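Local coordinates for protein rifamycin polyketide synthase (Amycolatopsis mediterranei, PDB 4LN9) that probably dehydrates a beta-hydroxyacyl polyketide intermediate, through the dehydratase domain of the terminal module of the rifamycin synthase, at residues T132-S137 with H148-L153. Numbering follows the deposited sequence.
Sequences TVDVFS and HATGVL
His148 meets the opposite strand twice, through its backbone and through its ring. His148 N donates to Val135 O at 2.8 Å. Its CG lies beside the backbone N, anti to the carbonyl carbon (chi1 -64°), and the ring reaches along to Ser137. Ser137 OG comes to the ring edge near its plane, beside NE2. The modelled separation is too short to be trusted in detail. At the other ring nitrogen, His148 ND1 is hydrogen-bonded to Ala106 O, which helps to set the orientation of the imidazole.

Val133 is gripped by a pair of backbone bonds to Gly151. Val133 N gives to Gly151 O at 2.9 Å, and Gly151 N returns to Val133 O at 2.8 Å. The CG1 branch of Val133 lies over the Gly151 backbone, 3.6 Å from Gly151 C, where glycine has no side chain. Leu153 CD1 packs against Val133 CB at 3.8 Å. The two segments belong to the antiparallel hairpin of strands 131-139 and 146-154, within the double hotdog fold of the dehydratase domain.

Val135 and Ala149 form the next hydrogen-bonded pair, with Val135 N to Ala149 O at 2.9 Å. Their side chains share a face with Val133, and Leu102 of strand 98-104 packs on Val133 and Ala149. On the other face, Asp134 and Thr150 lie side by side. Thr150 OG1 donates to Asp134 OD1 at 2.7 Å, from above the carboxylate plane. Asp134 OD2 is hydrogen-bonded to Gln49 NE2 of the second subunit.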
ATOM      1  N   THR A 132      -0.550  12.521  10.431  1.00 30.93           N
ATOM      2  CA  THR A 132      -1.598  12.952   9.515  1.00 30.66           C
ATOM      3  C   THR A 132      -2.383  11.751   9.008  1.00 28.27           C
ATOM      4  O   THR A 132      -1.844  10.650   8.884  1.00 31.29           O
ATOM      5  CB  THR A 132      -1.024  13.708   8.308  1.00 33.34           C
ATOM      6  OG1 THR A 132      -0.055  12.883   7.651  1.00 34.87           O
ATOM      7  CG2 THR A 132      -0.367  15.004   8.754  1.00 32.22           C
ATOM      8  N   VAL A 133      -3.666  11.963   8.743  1.00 28.52           N
ATOM      9  CA  VAL A 133      -4.477  10.958   8.071  1.00 27.66           C
ATOM     10  C   VAL A 133      -5.280  11.613   6.949  1.00 26.51           C
ATOM     11  O   VAL A 133      -5.672  12.777   7.061  1.00 28.63           O
ATOM     12  CB  VAL A 133      -5.420  10.237   9.059  1.00 29.67           C
ATOM     13  CG1 VAL A 133      -6.343  11.232   9.746  1.00 29.45           C
ATOM     14  CG2 VAL A 133      -6.220   9.158   8.346  1.00 27.31           C
ATOM     15  N   ASP A 134      -5.264  10.980   5.777  1.00 25.93           N
ATOM     16  CA  ASP A 134      -6.033  11.471   4.637  1.00 29.05           C
ATOM     17  C   ASP A 134      -6.851  10.328   4.054  1.00 23.82           C
ATOM     18  O   ASP A 134      -6.403   9.182   4.050  1.00 28.13           O
ATOM     19  CB  ASP A 134      -5.098  12.040   3.564  1.00 32.70           C
ATOM     20  CG  ASP A 134      -4.417  13.324   4.001  1.00 37.96           C
ATOM     21  OD1 ASP A 134      -5.025  14.405   3.848  1.00 37.03           O
ATOM     22  OD2 ASP A 134      -3.232  13.262   4.396  1.00 46.32           O
ATOM     23  N   VAL A 135      -8.063  10.628   3.598  1.00 29.59           N
ATOM     24  CA  VAL A 135      -8.884   9.624   2.930  1.00 29.94           C
ATOM     25  C   VAL A 135      -9.124   9.992   1.469  1.00 25.74           C
ATOM     26  O   VAL A 135      -9.537  11.109   1.164  1.00 30.57           O
ATOM     27  CB  VAL A 135     -10.236   9.425   3.645  1.00 29.45           C
ATOM     28  CG1 VAL A 135     -11.102   8.437   2.879  1.00 26.92           C
ATOM     29  CG2 VAL A 135     -10.013   8.949   5.073  1.00 28.40           C
ATOM     30  N   PHE A 136      -8.744   9.089   0.568  1.00 30.03           N
ATOM     31  CA  PHE A 136      -8.861   9.334  -0.869  1.00 33.55           C
ATOM     32  C   PHE A 136      -9.799   8.319  -1.510  1.00 30.44           C
ATOM     33  O   PHE A 136      -9.838   7.159  -1.092  1.00 34.59           O
ATOM     34  CB  PHE A 136      -7.493   9.248  -1.549  1.00 29.90           C
ATOM     35  CG  PHE A 136      -6.474  10.196  -0.989  1.00 29.35           C
ATOM     36  CD1 PHE A 136      -6.433  11.516  -1.409  1.00 31.36           C
ATOM     37  CD2 PHE A 136      -5.463   9.731  -0.165  1.00 28.54           C
ATOM     38  CE1 PHE A 136      -5.477  12.385  -0.914  1.00 36.03           C
ATOM     39  CE2 PHE A 136      -4.481  10.584   0.304  1.00 29.48           C
ATOM     40  CZ  PHE A 136      -4.502  11.920  -0.051  1.00 33.22           C
ATOM     41  N   SER A 137     -10.304   8.673  -2.689  1.00 30.67           N
ATOM     42  CA  SER A 137     -11.005   7.714  -3.531  1.00 32.54           C
ATOM     43  C   SER A 137     -10.665   7.871  -5.011  1.00 30.53           C
ATOM     44  O   SER A 137     -10.352   8.966  -5.481  1.00 34.41           O
ATOM     45  CB  SER A 137     -12.517   7.813  -3.321  1.00 33.37           C
ATOM     46  OG  SER A 137     -13.038   8.989  -3.914  1.00 41.83           O
ATOM     47  N   HIS A 148     -11.158  13.253   0.484  1.00 36.19           N
ATOM     48  CA  HIS A 148     -12.459  13.362   1.132  1.00 37.75           C
ATOM     49  C   HIS A 148     -12.351  13.891   2.523  1.00 39.83           C
ATOM     50  O   HIS A 148     -13.318  14.419   3.075  1.00 43.53           O
ATOM     51  CB  HIS A 148     -13.153  12.016   1.146  1.00 35.59           C
ATOM     52  CG  HIS A 148     -13.470  11.494  -0.225  1.00 38.76           C
ATOM     53  ND1 HIS A 148     -14.384  12.078  -1.021  1.00 37.79           N
ATOM     54  CD2 HIS A 148     -12.830  10.533  -1.005  1.00 35.56           C
ATOM     55  CE1 HIS A 148     -14.393  11.463  -2.217  1.00 39.62           C
ATOM     56  NE2 HIS A 148     -13.451  10.507  -2.200  1.00 36.37           N
ATOM     57  N   ALA A 149     -11.211  13.643   3.151  1.00 34.66           N
ATOM     58  CA  ALA A 149     -11.003  14.073   4.517  1.00 31.85           C
ATOM     59  C   ALA A 149      -9.518  14.122   4.820  1.00 32.67           C
ATOM     60  O   ALA A 149      -8.741  13.318   4.306  1.00 32.40           O
ATOM     61  CB  ALA A 149     -11.712  13.135   5.481  1.00 34.28           C
ATOM     62  N   THR A 150      -9.140  15.043   5.694  1.00 28.06           N
ATOM     63  CA  THR A 150      -7.758  15.165   6.117  1.00 33.84           C
ATOM     64  C   THR A 150      -7.741  15.539   7.593  1.00 29.61           C
ATOM     65  O   THR A 150      -8.630  16.251   8.063  1.00 29.47           O
ATOM     66  CB  THR A 150      -7.020  16.241   5.292  1.00 34.71           C
ATOM     67  OG1 THR A 150      -5.641  16.283   5.675  1.00 39.09           O
ATOM     68  CG2 THR A 150      -7.649  17.610   5.507  1.00 36.72           C
ATOM     69  N   GLY A 151      -6.853  14.912   8.356  1.00 30.50           N
ATOM     70  CA  GLY A 151      -6.849  15.112   9.798  1.00 31.27           C
ATOM     71  C   GLY A 151      -5.587  14.671  10.508  1.00 35.70           C
ATOM     72  O   GLY A 151      -4.530  14.515   9.896  1.00 33.25           O
ATOM     73  N   VAL A 152      -5.706  14.507  11.822  1.00 26.42           N
ATOM     74  CA  VAL A 152      -4.570  14.225  12.687  1.00 27.32           C
ATOM     75  C   VAL A 152      -4.978  13.214  13.756  1.00 26.06           C
ATOM     76  O   VAL A 152      -6.018  13.371  14.400  1.00 30.90           O
ATOM     77  CB  VAL A 152      -4.079  15.506  13.385  1.00 33.88           C
ATOM     78  CG1 VAL A 152      -2.943  15.186  14.345  1.00 32.18           C
ATOM     79  CG2 VAL A 152      -3.644  16.538  12.357  1.00 34.25           C
ATOM     80  N   LEU A 153      -4.227  12.122  13.851  1.00 26.78           N
ATOM     81  CA  LEU A 153      -4.388  11.169  14.942  1.00 29.75           C
ATOM     82  C   LEU A 153      -3.236  11.268  15.931  1.00 33.77           C
ATOM     83  O   LEU A 153      -2.102  11.547  15.547  1.00 27.30           O
ATOM     84  CB  LEU A 153      -4.492   9.749  14.395  1.00 24.23           C
ATOM     85  CG  LEU A 153      -5.715   9.566  13.495  1.00 27.00           C
ATOM     86  CD1 LEU A 153      -5.442   8.517  12.429  1.00 28.81           C
ATOM     87  CD2 LEU A 153      -6.933   9.196  14.327  1.00 27.61           C
TER